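Local coordinates for protein alpha-galacturonidase (PDB 3FEF) that hydrolyses alpha-1,4-linked di-galacturonate, releasing alpha-D-galacturonate, as a family 4 glycosidase that depends on NAD(+) and manganese, at residues G86-M91 with F297-R302; V93-P98 with T293-R298. All coordinates share one frame; numbering follows the deposited sequence.

Contact 1 of 2, residues G86-M91 with F297-R302. With SO4 (sulfate ion), chain E.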
loop_
_atom_site.group_PDB
_atom_site.type_symbol
_atom_site.label_atom_id
_atom_site.label_comp_id
_atom_site.label_asym_id
_atom_site.label_seq_id
_atom_site.Cartn_x
_atom_site.Cartn_y
_atom_site.Cartn_z
ATOM N N GLY A 86 5.140 0.073 -37.095
ATOM C CA GLY A 86 6.254 0.219 -38.032
ATOM C C GLY A 86 6.194 -0.823 -39.127
ATOM O O GLY A 86 5.307 -1.673 -39.126
ATOM N N SER A 87 7.133 -0.761 -40.061
ATOM C CA SER A 87 7.155 -1.677 -41.190
ATOM C C SER A 87 8.018 -2.881 -40.861
ATOM O O SER A 87 8.724 -2.894 -39.850
ATOM C CB SER A 87 7.759 -0.973 -42.402
ATOM O OG SER A 87 9.039 -0.443 -42.058
ATOM N N LEU A 88 7.999 -3.875 -41.738
ATOM C CA LEU A 88 8.882 -5.022 -41.577
ATOM C C LEU A 88 10.344 -4.610 -41.767
ATOM O O LEU A 88 11.253 -5.258 -41.247
ATOM C CB LEU A 88 8.489 -6.160 -42.523
ATOM C CG LEU A 88 7.171 -6.876 -42.197
ATOM C CD1 LEU A 88 6.870 -7.924 -43.234
ATOM C CD2 LEU A 88 7.176 -7.499 -40.789
ATOM N N ASP A 89 10.575 -3.518 -42.490
ATOM C CA ASP A 89 11.931 -2.958 -42.570
ATOM C C ASP A 89 12.404 -2.439 -41.203
ATOM O O ASP A 89 13.541 -2.667 -40.812
ATOM C CB ASP A 89 12.029 -1.860 -43.639
ATOM C CG ASP A 89 11.675 -2.367 -45.034
ATOM O OD1 ASP A 89 12.027 -3.522 -45.376
ATOM O OD2 ASP A 89 11.032 -1.616 -45.793
ATOM N N ASP A 90 11.529 -1.763 -40.467
ATOM C CA ASP A 90 11.874 -1.336 -39.113
ATOM C C ASP A 90 12.222 -2.550 -38.254
ATOM O O ASP A 90 13.166 -2.523 -37.464
ATOM C CB ASP A 90 10.722 -0.566 -38.480
ATOM C CG ASP A 90 10.466 0.754 -39.165
ATOM O OD1 ASP A 90 11.408 1.289 -39.788
ATOM O OD2 ASP A 90 9.323 1.261 -39.087
HETATM N N MSE A 91 11.475 -3.627 -38.449
HETATM C CA MSE A 91 11.641 -4.821 -37.637
HETATM C C MSE A 91 12.972 -5.527 -37.885
HETATM O O MSE A 91 13.585 -6.063 -36.953
HETATM C CB MSE A 91 10.467 -5.775 -37.852
HETATM C CG MSE A 91 10.266 -6.718 -36.702
HETATM SE SE MSE A 91 8.549 -7.650 -36.754
HETATM C CE MSE A 91 8.918 -8.910 -35.288
ATOM N N PHE A 297 11.501 -14.558 -42.703
ATOM C CA PHE A 297 10.372 -15.444 -42.564
ATOM C C PHE A 297 9.090 -14.626 -42.587
ATOM O O PHE A 297 8.102 -15.024 -43.207
ATOM C CB PHE A 297 10.437 -16.265 -41.278
ATOM C CG PHE A 297 9.186 -17.058 -41.028
ATOM C CD1 PHE A 297 9.051 -18.341 -41.528
ATOM C CD2 PHE A 297 8.127 -16.500 -40.338
ATOM C CE1 PHE A 297 7.889 -19.067 -41.324
ATOM C CE2 PHE A 297 6.962 -17.218 -40.139
ATOM C CZ PHE A 297 6.847 -18.504 -40.632
ATOM N N ARG A 298 9.106 -13.472 -41.927
ATOM C CA ARG A 298 7.895 -12.662 -41.825
ATOM C C ARG A 298 7.550 -12.006 -43.138
ATOM O O ARG A 298 6.379 -11.782 -43.426
ATOM C CB ARG A 298 8.011 -11.596 -40.714
ATOM C CG ARG A 298 8.169 -12.206 -39.314
ATOM C CD ARG A 298 8.195 -11.159 -38.197
ATOM N NE ARG A 298 8.522 -11.792 -36.924
ATOM C CZ ARG A 298 7.621 -12.301 -36.095
ATOM N NH1 ARG A 298 8.003 -12.879 -34.964
ATOM N NH2 ARG A 298 6.339 -12.224 -36.390
ATOM N N LYS A 299 8.565 -11.654 -43.921
ATOM C CA LYS A 299 8.297 -11.058 -45.226
ATOM C C LYS A 299 7.718 -12.122 -46.145
ATOM O O LYS A 299 6.705 -11.894 -46.813
ATOM C CB LYS A 299 9.547 -10.405 -45.811
ATOM C CG LYS A 299 9.894 -9.109 -45.094
ATOM C CD LYS A 299 11.088 -8.400 -45.700
ATOM C CE LYS A 299 11.182 -6.990 -45.137
ATOM N NZ LYS A 299 12.582 -6.467 -45.180
ATOM N N GLN A 300 8.329 -13.300 -46.119
ATOM C CA GLN A 300 7.829 -14.442 -46.869
ATOM C C GLN A 300 6.396 -14.786 -46.455
ATOM O O GLN A 300 5.500 -14.877 -47.294
ATOM C CB GLN A 300 8.735 -15.658 -46.664
ATOM C CG GLN A 300 8.239 -16.902 -47.363
ATOM C CD GLN A 300 9.217 -18.066 -47.264
ATOM O OE1 GLN A 300 8.902 -19.193 -47.669
ATOM N NE2 GLN A 300 10.414 -17.801 -46.724
ATOM N N ASP A 301 6.182 -14.974 -45.157
ATOM C CA ASP A 301 4.851 -15.310 -44.674
ATOM C C ASP A 301 3.830 -14.297 -45.166
ATOM O O ASP A 301 2.733 -14.656 -45.589
ATOM C CB ASP A 301 4.815 -15.363 -43.150
ATOM C CG ASP A 301 3.554 -16.011 -42.633
ATOM O OD1 ASP A 301 3.137 -17.039 -43.213
ATOM O OD2 ASP A 301 2.973 -15.493 -41.658
ATOM N N ARG A 302 4.197 -13.024 -45.112
ATOM C CA ARG A 302 3.271 -11.987 -45.513
ATOM C C ARG A 302 2.909 -12.129 -46.986
ATOM O O ARG A 302 1.768 -11.884 -47.380
ATOM C CB ARG A 302 3.857 -10.603 -45.263
ATOM C CG ARG A 302 3.012 -9.512 -45.888
ATOM C CD ARG A 302 3.830 -8.276 -46.153
ATOM N NE ARG A 302 3.874 -7.373 -45.005
ATOM C CZ ARG A 302 4.794 -6.422 -44.847
ATOM N NH1 ARG A 302 5.755 -6.279 -45.754
ATOM N NH2 ARG A 302 4.765 -5.630 -43.782
HETATM S S SO4 E . 4.545 -14.168 -34.036
HETATM O O1 SO4 E . 3.772 -14.919 -35.020
HETATM O O2 SO4 E . 5.949 -14.558 -34.075
HETATM O O3 SO4 E . 3.996 -14.441 -32.715
HETATM O O4 SO4 E . 4.428 -12.744 -34.313
#
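The guanidinium of R298 takes the selenomethionine M91 on one face and a sulfate at its edge, in plane. M91 CE lies 3.3 Å from R298 NE, displaced from the centre of the group toward its rim, and M91 runs roughly perpendicular to R298. With CG anti to the backbone N (chi1 -157°) and an extended chain beyond it, M91 brings CE over the guanidinium. The sulfate, probably from the crystallisation liquor, is gripped by two separate bonds, R298 NH1 to O2 at 2.8 Å and R298 NH2 to O4 at 2.9 Å; R271 binds it too. Replacing R298 by an alanine is likely to leave the sulfate with R271 but without this pair of bonds, and the methyl of M91 without its flat partner. L88 CD2 reaches R298 CB at 4.2 Å. Alongside, K299 CG packs against L88 CD1 at 3.7 Å, and its extended chain ends in a salt bridge, NZ to D89 OD1 at 3.0 Å, met nearly along the carboxylate C-O direction. E92 shares that ammonium. S87 and D90 form a capping box at the start of helix 88-96. M91 thus covers one face of R298 while the sulfate holds its NH1 and NH2; the sulfate marks an anion-binding spot, consistent with a place for a galacturonate carboxylate, the side chain of R298 being about 8 Å from that of N147, which probably binds substrate.

Contact 2 of 2, residues V93-P98 with T293-R298. With SO4 (sulfate ion), chain E.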
loop_
_atom_site.group_PDB
_atom_site.type_symbol
_atom_site.label_atom_id
_atom_site.label_comp_id
_atom_site.label_asym_id
_atom_site.label_seq_id
_atom_site.Cartn_x
_atom_site.Cartn_y
_atom_site.Cartn_z
ATOM N N VAL A 93 15.679 -4.145 -38.395
ATOM C CA VAL A 93 16.539 -3.444 -37.449
ATOM C C VAL A 93 16.273 -3.906 -35.999
ATOM O O VAL A 93 17.182 -4.376 -35.335
ATOM C CB VAL A 93 16.378 -1.922 -37.573
ATOM C CG1 VAL A 93 17.273 -1.200 -36.552
ATOM C CG2 VAL A 93 16.706 -1.477 -39.001
ATOM N N ASP A 94 15.036 -3.803 -35.521
ATOM C CA ASP A 94 14.713 -4.312 -34.175
ATOM C C ASP A 94 15.391 -5.667 -33.939
ATOM O O ASP A 94 16.114 -5.864 -32.973
ATOM C CB ASP A 94 13.200 -4.528 -33.997
ATOM C CG ASP A 94 12.387 -3.259 -34.154
ATOM O OD1 ASP A 94 12.975 -2.165 -34.126
ATOM O OD2 ASP A 94 11.148 -3.360 -34.294
ATOM N N VAL A 95 15.135 -6.605 -34.833
ATOM C CA VAL A 95 15.500 -7.995 -34.602
ATOM C C VAL A 95 16.944 -8.356 -34.960
ATOM O O VAL A 95 17.543 -9.174 -34.286
ATOM C CB VAL A 95 14.505 -8.943 -35.318
ATOM C CG1 VAL A 95 14.830 -10.395 -35.023
ATOM C CG2 VAL A 95 13.069 -8.608 -34.886
ATOM N N HIS A 96 17.517 -7.759 -36.000
ATOM C CA HIS A 96 18.826 -8.243 -36.483
ATOM C C HIS A 96 20.059 -7.375 -36.208
ATOM O O HIS A 96 21.171 -7.902 -36.038
ATOM C CB HIS A 96 18.753 -8.632 -37.974
ATOM C CG HIS A 96 17.870 -9.811 -38.232
ATOM N ND1 HIS A 96 18.225 -11.094 -37.875
ATOM C CD2 HIS A 96 16.630 -9.897 -38.773
ATOM C CE1 HIS A 96 17.252 -11.924 -38.204
ATOM N NE2 HIS A 96 16.272 -11.224 -38.752
ATOM N N LEU A 97 19.876 -6.066 -36.120
ATOM C CA LEU A 97 21.030 -5.195 -35.877
ATOM C C LEU A 97 21.823 -5.569 -34.610
ATOM O O LEU A 97 23.032 -5.562 -34.609
ATOM C CB LEU A 97 20.612 -3.723 -35.848
ATOM C CG LEU A 97 21.793 -2.750 -35.907
ATOM C CD1 LEU A 97 22.691 -3.031 -37.136
ATOM C CD2 LEU A 97 21.310 -1.302 -35.913
ATOM N N PRO A 98 21.143 -5.900 -33.514
ATOM C CA PRO A 98 21.976 -6.157 -32.327
ATOM C C PRO A 98 22.943 -7.334 -32.469
ATOM O O PRO A 98 23.801 -7.536 -31.609
ATOM C CB PRO A 98 20.939 -6.450 -31.243
ATOM C CG PRO A 98 19.716 -5.682 -31.709
ATOM C CD PRO A 98 19.705 -5.886 -33.194
ATOM N N THR A 293 12.926 -16.498 -35.102
ATOM C CA THR A 293 12.124 -16.087 -36.244
ATOM C C THR A 293 12.805 -14.912 -36.931
ATOM O O THR A 293 12.724 -13.782 -36.448
ATOM C CB THR A 293 10.724 -15.633 -35.813
ATOM O OG1 THR A 293 10.048 -16.717 -35.174
ATOM C CG2 THR A 293 9.903 -15.158 -37.022
ATOM N N PRO A 294 13.468 -15.170 -38.068
ATOM C CA PRO A 294 14.192 -14.121 -38.783
ATOM C C PRO A 294 13.199 -13.237 -39.506
ATOM O O PRO A 294 12.098 -13.693 -39.825
ATOM C CB PRO A 294 15.038 -14.905 -39.803
ATOM C CG PRO A 294 14.527 -16.367 -39.773
ATOM C CD PRO A 294 13.315 -16.400 -38.876
ATOM N N ILE A 295 13.560 -11.991 -39.791
ATOM C CA ILE A 295 12.582 -11.103 -40.424
ATOM C C ILE A 295 12.198 -11.544 -41.834
ATOM O O ILE A 295 11.135 -11.190 -42.327
ATOM C CB ILE A 295 13.034 -9.651 -40.447
ATOM C CG1 ILE A 295 13.193 -9.145 -39.010
ATOM C CG2 ILE A 295 12.014 -8.789 -41.200
ATOM C CD1 ILE A 295 12.028 -9.523 -38.095
ATOM N N SER A 296 13.066 -12.313 -42.478
ATOM C CA SER A 296 12.788 -12.816 -43.815
ATOM C C SER A 296 11.599 -13.777 -43.776
ATOM O O SER A 296 10.782 -13.807 -44.695
ATOM C CB SER A 296 14.016 -13.535 -44.361
ATOM O OG SER A 296 14.342 -14.615 -43.510
ATOM N N PHE A 297 11.501 -14.558 -42.703
ATOM C CA PHE A 297 10.372 -15.444 -42.564
ATOM C C PHE A 297 9.090 -14.626 -42.587
ATOM O O PHE A 297 8.102 -15.024 -43.207
ATOM C CB PHE A 297 10.437 -16.265 -41.278
ATOM C CG PHE A 297 9.186 -17.058 -41.028
ATOM C CD1 PHE A 297 9.051 -18.341 -41.528
ATOM C CD2 PHE A 297 8.127 -16.500 -40.338
ATOM C CE1 PHE A 297 7.889 -19.067 -41.324
ATOM C CE2 PHE A 297 6.962 -17.218 -40.139
ATOM C CZ PHE A 297 6.847 -18.504 -40.632
ATOM N N ARG A 298 9.106 -13.472 -41.927
ATOM C CA ARG A 298 7.895 -12.662 -41.825
ATOM C C ARG A 298 7.550 -12.006 -43.138
ATOM O O ARG A 298 6.379 -11.782 -43.426
ATOM C CB ARG A 298 8.011 -11.596 -40.714
ATOM C CG ARG A 298 8.169 -12.206 -39.314
ATOM C CD ARG A 298 8.195 -11.159 -38.197
ATOM N NE ARG A 298 8.522 -11.792 -36.924
ATOM C CZ ARG A 298 7.621 -12.301 -36.095
ATOM N NH1 ARG A 298 8.003 -12.879 -34.964
ATOM N NH2 ARG A 298 6.339 -12.224 -36.390
HETATM S S SO4 E . 4.545 -14.168 -34.036
HETATM O O1 SO4 E . 3.772 -14.919 -35.020
HETATM O O2 SO4 E . 5.949 -14.558 -34.075
HETATM O O3 SO4 E . 3.996 -14.441 -32.715
HETATM O O4 SO4 E . 4.428 -12.744 -34.313
#
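H96 NE2 accepts the backbone N-H of I295 at 3.0 Å, a nearly straight bond (167°) whose donor lies in the ring plane, only 1° out of it. NE2 therefore carries no proton here, and the ring's edge, not its face, is turned to the other segment. At that same edge P294 CA sits 3.6 Å from H96 NE2, while I295 CG1 packs on H96 CD2 at 3.5 Å as the two side chains pass antiparallel alongside one another. Beside them V95 and I295 meet through their methyl ends: V95 CG2 and I295 CD1 are 3.5 Å apart, tight for two carbons. With V95 CG1 anti to the backbone N (chi1 -177°), the branches split between two jobs, CG2 against I295 and CG1 over the centre of the H96 ring, 4.1 Å above its plane.

A second shell fixes these groups. H96 ND1 is hydrogen-bonded to E99, so both ring nitrogens are engaged and the ring is held against rotation. T293 OG1 bonds to R271, which also binds the sulfate, and the T293 backbone pairs with S106. D94 of the same helix as H96 forms a salt bridge with R121 of helix 112-136. P294 occupies the N-cap position of helix 295-314, and I295 N belongs to that helix's first turn, where backbone N-H groups lack acceptors within the helix. H96, late in helix 88-96, supplies one, linking the Rossmann-type part of this family 4 enzyme to its C-terminal domain.

Overall arrangement
Both contacts join helix 88-96 to helix 295-314 and its lead-in, their centres 8 Å apart and on the same side of the chain's centre. Contact 1 uses the start of the first helix and contact 2 its later part, whereas on the second helix the order reverses: 293-298 comes first and 297-302 follows, sharing F297 and R298, so the two helices run antiparallel here. M91 CG touches I295 CD1 at 3.6 Å, making one continuous interface. About 200 residues separate the partners, which belong to the Rossmann-type range, which probably binds NAD(+), and the C-terminal range; the interface therefore ties these two parts together near the metal site, with the magnesium about 10 Å from the side chain of R298.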